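Local coordinates for lipoprotein, putative (Bacillus anthracis, PDB 4O4A) that is of unknown function but is a putative bacterial lipoprotein that may bind lipid, at residues E26-I31 with T82-Y87; L42-N47 with S61-A66. One frame throughout, in Å; residues are numbered along the deposited sequence.

Contact 1 (E26-I31 with T82-Y87); sequences ETTDTI and TVNDLY
Glu26 to Ile31 and Thr82 to Leu86 run side by side in the same direction, 15° apart; they are mostly loop leading into the neighbouring parallel strands 30-35 and 86-90 of a mixed sheet. Thr82 is gripped twice, its N by Glu26 O (3.0 Å) and its O by Thr28 N, which makes a single bridge of Thr27 with Thr82; parallel strand pairing begins where Leu86 N bonds to Thr30 O, and Ile31 and Leu86 put their aliphatic chains on one face. Between these points the backbone of Asp29 turns left-handed, and polar side chains take over the pairing. The small hydroxyl of Thr28 suits this place because it can both give and accept: OG1, set between its own N and carbonyl carbon (chi1 50°), accepts from Asn84 N at 3.0 Å and donates to Asp85 OD1 from above the carboxylate plane. The same Asp85 OD1 takes a weak bond from Thr30 N. The amide of Asn84 presents an acceptor and a donor on one flat group, which suits it to face both the N-H and the carboxylate of Asp29. Its OD1 receives Asp29 N on a lone pair at 2.8 Å, while its ND2 reaches Asp29 OD1, 2.8 Å away.

Contact 2 (L42-N47 with S61-A66); sequences LIVVYN and SVVTFA
Leu42 and Phe65 meet at about a right angle in the buried interior, where strand 40-45 of the four-stranded sheet faces the end of strand 60-64 of the five-stranded one: sheet-on-sheet packing. Leu42 CD2 sits over the centre of the Phe65 ring, 4.0 Å from the centroid and 8° off the normal, a CH-pi contact. Its CB lies 3.9 Å from Phe65 CZ, while CD1 comes to CE2, so the branched leucine spans much of that side of the ring. Val63 CG1 occupies the opposite face, offset toward the rim, and the phenyl group is sandwiched between aliphatic groups. Val44 CG2 comes in obliquely, 3.5 Å from Phe65 CE1, and also lies 3.9 Å from Val63 CG1; the beta-branched valine sets one methyl against both partners. At the ring edge, near its plane, Ile43 O lies 3.5 Å from Phe65 CE1. Phe65 reaches this position with CG beside its own backbone N (chi1 -70°), directing the ring at the other sheet. Farther out, Tyr46 OH approaches Val63 CG2 loosely.

The next shell holds these groups in place. Leu42 packs on Leu124 of strand 117-126, Phe65 on Ile34 and Val63 on Tyr32 of strand 30-35, while Ile43 turns the other way onto Met154 and Leu157 of helix 149-166. With its side chains almost wholly hydrocarbon, the contact probably owes its stability to dispersion and the exclusion of water, cohesion that depends on close fit rather than on directed bonds.

How the contacts relate
From the N terminus the chain enters contact 1 with 26-31, which leads into strand 30-35, and then reaches 42-47 on strand 40-45. Segment 61-66 closes contact 2, and only afterwards does 82-87 return to close contact 1, so the shorter loop is nested inside the longer. Contact 1 joins neighbouring strands within the five-stranded sheet; contact 2 joins that sheet to the four-stranded one packed against it. The two meet through strand 60-64, which lies parallel to 30-35 on the side away from 86-90: Ile31 probably hydrogen-bonds to Ser61 and Val63 through its backbone, and Thr30 CG2 packs on Val63 CG2.

Contact 1 (E26-I31 with T82-Y87)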
loop_
_atom_site.group_PDB
_atom_site.type_symbol
_atom_site.label_atom_id
_atom_site.label_comp_id
_atom_site.label_asym_id
_atom_site.label_seq_id
_atom_site.Cartn_x
_atom_site.Cartn_y
_atom_site.Cartn_z
ATOM N N GLU B 26 -28.294 33.327 20.161
ATOM C CA GLU B 26 -28.295 31.956 19.668
ATOM C C GLU B 26 -26.901 31.374 19.665
ATOM O O GLU B 26 -25.998 31.960 19.080
ATOM C CB GLU B 26 -28.837 31.903 18.242
ATOM C CG GLU B 26 -30.345 32.054 18.172
ATOM C CD GLU B 26 -31.095 30.808 18.618
ATOM O OE1 GLU B 26 -30.444 29.813 18.986
ATOM O OE2 GLU B 26 -32.342 30.815 18.586
ATOM N N THR B 27 -26.734 30.242 20.344
ATOM C CA THR B 27 -25.473 29.514 20.364
ATOM C C THR B 27 -25.715 28.047 19.968
ATOM O O THR B 27 -26.857 27.597 19.878
ATOM C CB THR B 27 -24.771 29.592 21.739
ATOM O OG1 THR B 27 -25.611 29.025 22.738
ATOM C CG2 THR B 27 -24.465 31.024 22.122
ATOM N N THR B 28 -24.641 27.306 19.734
ATOM C CA THR B 28 -24.749 25.894 19.301
ATOM C C THR B 28 -25.044 24.909 20.426
ATOM O O THR B 28 -25.564 23.832 20.167
ATOM C CB THR B 28 -23.500 25.403 18.511
ATOM O OG1 THR B 28 -22.299 25.724 19.226
ATOM C CG2 THR B 28 -23.463 26.054 17.124
ATOM N N ASP B 29 -24.666 25.270 21.652
ATOM C CA ASP B 29 -24.912 24.469 22.831
ATOM C C ASP B 29 -24.895 22.970 22.608
ATOM O O ASP B 29 -25.924 22.312 22.789
ATOM C CB ASP B 29 -26.280 24.847 23.379
ATOM C CG ASP B 29 -26.390 26.294 23.710
ATOM O OD1 ASP B 29 -25.355 26.910 24.045
ATOM O OD2 ASP B 29 -27.526 26.814 23.671
ATOM N N THR B 30 -23.759 22.425 22.190
ATOM C CA THR B 30 -23.655 20.982 22.030
ATOM C C THR B 30 -22.425 20.427 22.753
ATOM O O THR B 30 -21.351 21.007 22.705
ATOM C CB THR B 30 -23.606 20.569 20.562
ATOM O OG1 THR B 30 -24.775 21.063 19.916
ATOM C CG2 THR B 30 -23.560 19.040 20.431
ATOM N N ILE B 31 -22.620 19.289 23.407
ATOM C CA ILE B 31 -21.571 18.588 24.109
ATOM C C ILE B 31 -21.337 17.292 23.367
ATOM O O ILE B 31 -22.288 16.549 23.114
ATOM C CB ILE B 31 -21.993 18.244 25.542
ATOM C CG1 ILE B 31 -22.012 19.502 26.394
ATOM C CG2 ILE B 31 -21.028 17.249 26.160
ATOM C CD1 ILE B 31 -22.515 19.280 27.804
ATOM N N THR B 82 -23.622 30.985 17.452
ATOM C CA THR B 82 -22.255 31.169 17.883
ATOM C C THR B 82 -21.762 29.835 18.460
ATOM O O THR B 82 -22.383 29.293 19.360
ATOM C CB THR B 82 -22.151 32.276 18.938
ATOM O OG1 THR B 82 -22.574 33.521 18.377
ATOM C CG2 THR B 82 -20.711 32.409 19.451
ATOM N N VAL B 83 -20.645 29.315 17.943
ATOM C CA VAL B 83 -20.130 28.028 18.406
ATOM C C VAL B 83 -19.588 28.090 19.819
ATOM O O VAL B 83 -18.639 28.820 20.101
ATOM C CB VAL B 83 -19.020 27.489 17.488
ATOM C CG1 VAL B 83 -18.468 26.167 18.032
ATOM C CG2 VAL B 83 -19.550 27.304 16.075
ATOM N N ASN B 84 -20.209 27.336 20.714
ATOM C CA ASN B 84 -19.735 27.257 22.095
ATOM C C ASN B 84 -19.766 25.792 22.534
ATOM O O ASN B 84 -20.002 25.495 23.685
ATOM C CB ASN B 84 -20.611 28.097 23.015
ATOM C CG ASN B 84 -21.996 27.531 23.132
ATOM O OD1 ASN B 84 -22.483 26.886 22.194
ATOM N ND2 ASN B 84 -22.640 27.743 24.275
ATOM N N ASP B 85 -19.449 24.887 21.623
ATOM C CA ASP B 85 -19.496 23.463 21.919
ATOM C C ASP B 85 -18.373 23.021 22.854
ATOM O O ASP B 85 -17.328 23.646 22.912
ATOM C CB ASP B 85 -19.407 22.658 20.625
ATOM C CG ASP B 85 -20.515 23.004 19.632
ATOM O OD1 ASP B 85 -21.634 23.394 20.060
ATOM O OD2 ASP B 85 -20.259 22.853 18.415
ATOM N N LEU B 86 -18.622 21.950 23.600
ATOM C CA LEU B 86 -17.646 21.364 24.514
ATOM C C LEU B 86 -17.394 19.923 24.096
ATOM O O LEU B 86 -18.298 19.237 23.611
ATOM C CB LEU B 86 -18.160 21.408 25.941
ATOM C CG LEU B 86 -18.396 22.816 26.499
ATOM C CD1 LEU B 86 -19.055 22.750 27.862
ATOM C CD2 LEU B 86 -17.083 23.597 26.571
ATOM N N TYR B 87 -16.161 19.470 24.251
ATOM C CA TYR B 87 -15.786 18.125 23.846
ATOM C C TYR B 87 -15.151 17.381 25.013
ATOM O O TYR B 87 -14.386 17.946 25.793
ATOM C CB TYR B 87 -14.822 18.190 22.660
ATOM C CG TYR B 87 -15.298 19.081 21.524
ATOM C CD1 TYR B 87 -16.048 18.575 20.476
ATOM C CD2 TYR B 87 -14.977 20.423 21.497
ATOM C CE1 TYR B 87 -16.491 19.378 19.430
ATOM C CE2 TYR B 87 -15.403 21.240 20.457
ATOM C CZ TYR B 87 -16.164 20.711 19.426
ATOM O OH TYR B 87 -16.614 21.522 18.393
#

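Contact 2 (L42-N47 with S61-A66)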
loop_
_atom_site.group_PDB
_atom_site.type_symbol
_atom_site.label_atom_id
_atom_site.label_comp_id
_atom_site.label_asym_id
_atom_site.label_seq_id
_atom_site.Cartn_x
_atom_site.Cartn_y
_atom_site.Cartn_z
ATOM N N LEU B 42 -15.492 11.167 12.861
ATOM C CA LEU B 42 -16.710 11.128 13.645
ATOM C C LEU B 42 -17.878 11.570 12.779
ATOM O O LEU B 42 -17.767 12.512 11.979
ATOM C CB LEU B 42 -16.613 12.058 14.844
ATOM C CG LEU B 42 -15.568 11.703 15.881
ATOM C CD1 LEU B 42 -15.419 12.832 16.882
ATOM C CD2 LEU B 42 -15.927 10.416 16.586
ATOM N N ILE B 43 -19.003 10.898 12.947
ATOM C CA ILE B 43 -20.177 11.237 12.192
ATOM C C ILE B 43 -21.405 11.269 13.084
ATOM O O ILE B 43 -21.624 10.381 13.905
ATOM C CB ILE B 43 -20.417 10.238 11.055
ATOM C CG1 ILE B 43 -19.196 10.172 10.131
ATOM C CG2 ILE B 43 -21.650 10.635 10.272
ATOM C CD1 ILE B 43 -19.318 9.209 8.964
ATOM N N VAL B 44 -22.195 12.322 12.908
ATOM C CA VAL B 44 -23.446 12.475 13.621
ATOM C C VAL B 44 -24.509 12.575 12.561
ATOM O O VAL B 44 -24.372 13.365 11.620
ATOM C CB VAL B 44 -23.493 13.759 14.451
ATOM C CG1 VAL B 44 -24.811 13.834 15.206
ATOM C CG2 VAL B 44 -22.341 13.803 15.432
ATOM N N VAL B 45 -25.552 11.773 12.671
ATOM C CA VAL B 45 -26.630 11.826 11.687
ATOM C C VAL B 45 -27.912 12.152 12.410
ATOM O O VAL B 45 -28.263 11.497 13.387
ATOM C CB VAL B 45 -26.791 10.517 10.927
ATOM C CG1 VAL B 45 -27.904 10.651 9.888
ATOM C CG2 VAL B 45 -25.488 10.133 10.256
ATOM N N TYR B 46 -28.601 13.170 11.922
ATOM C CA TYR B 46 -29.826 13.633 12.546
ATOM C C TYR B 46 -31.077 13.198 11.797
ATOM O O TYR B 46 -31.018 12.641 10.694
ATOM C CB TYR B 46 -29.809 15.164 12.614
ATOM C CG TYR B 46 -28.739 15.741 13.521
ATOM C CD1 TYR B 46 -27.434 15.875 13.082
ATOM C CD2 TYR B 46 -29.051 16.175 14.802
ATOM C CE1 TYR B 46 -26.459 16.403 13.908
ATOM C CE2 TYR B 46 -28.091 16.708 15.634
ATOM C CZ TYR B 46 -26.791 16.817 15.178
ATOM O OH TYR B 46 -25.835 17.369 15.998
ATOM N N ASN B 47 -32.213 13.459 12.433
ATOM C CA ASN B 47 -33.510 13.173 11.870
ATOM C C ASN B 47 -33.692 11.706 11.493
ATOM O O ASN B 47 -34.353 11.392 10.520
ATOM C CB ASN B 47 -33.744 14.062 10.657
ATOM C CG ASN B 47 -35.191 14.115 10.257
ATOM O OD1 ASN B 47 -36.085 14.097 11.104
ATOM N ND2 ASN B 47 -35.436 14.193 8.965
ATOM N N SER B 61 -27.086 20.166 24.264
ATOM C CA SER B 61 -27.577 18.908 23.714
ATOM C C SER B 61 -26.380 18.007 23.825
ATOM O O SER B 61 -25.250 18.466 23.693
ATOM C CB SER B 61 -27.995 19.043 22.252
ATOM O OG SER B 61 -29.057 19.959 22.099
ATOM N N VAL B 62 -26.599 16.728 24.070
ATOM C CA VAL B 62 -25.470 15.825 24.282
ATOM C C VAL B 62 -25.386 14.746 23.234
ATOM O O VAL B 62 -26.285 13.936 23.112
ATOM C CB VAL B 62 -25.559 15.142 25.659
ATOM C CG1 VAL B 62 -24.309 14.319 25.932
ATOM C CG2 VAL B 62 -25.736 16.174 26.753
ATOM N N VAL B 63 -24.281 14.743 22.496
ATOM C CA VAL B 63 -24.032 13.744 21.483
ATOM C C VAL B 63 -23.072 12.739 22.060
ATOM O O VAL B 63 -21.968 13.092 22.454
ATOM C CB VAL B 63 -23.410 14.339 20.214
ATOM C CG1 VAL B 63 -22.989 13.226 19.263
ATOM C CG2 VAL B 63 -24.387 15.274 19.526
ATOM N N THR B 64 -23.503 11.484 22.115
ATOM C CA THR B 64 -22.681 10.402 22.622
ATOM C C THR B 64 -22.332 9.505 21.474
ATOM O O THR B 64 -23.212 8.911 20.860
ATOM C CB THR B 64 -23.416 9.568 23.670
ATOM O OG1 THR B 64 -23.634 10.363 24.838
ATOM C CG2 THR B 64 -22.594 8.371 24.058
ATOM N N PHE B 65 -21.050 9.424 21.160
ATOM C CA PHE B 65 -20.615 8.582 20.072
ATOM C C PHE B 65 -20.483 7.159 20.540
ATOM O O PHE B 65 -20.105 6.895 21.666
ATOM C CB PHE B 65 -19.275 9.059 19.492
ATOM C CG PHE B 65 -19.370 10.352 18.741
ATOM C CD1 PHE B 65 -19.920 10.385 17.468
ATOM C CD2 PHE B 65 -18.909 11.539 19.298
ATOM C CE1 PHE B 65 -20.024 11.576 16.763
ATOM C CE2 PHE B 65 -19.005 12.738 18.601
ATOM C CZ PHE B 65 -19.563 12.755 17.331
ATOM N N ALA B 66 -20.788 6.238 19.648
ATOM C CA ALA B 66 -20.617 4.846 19.933
ATOM C C ALA B 66 -19.120 4.542 19.762
ATOM O O ALA B 66 -18.344 5.388 19.308
ATOM C CB ALA B 66 -21.445 4.017 18.972
#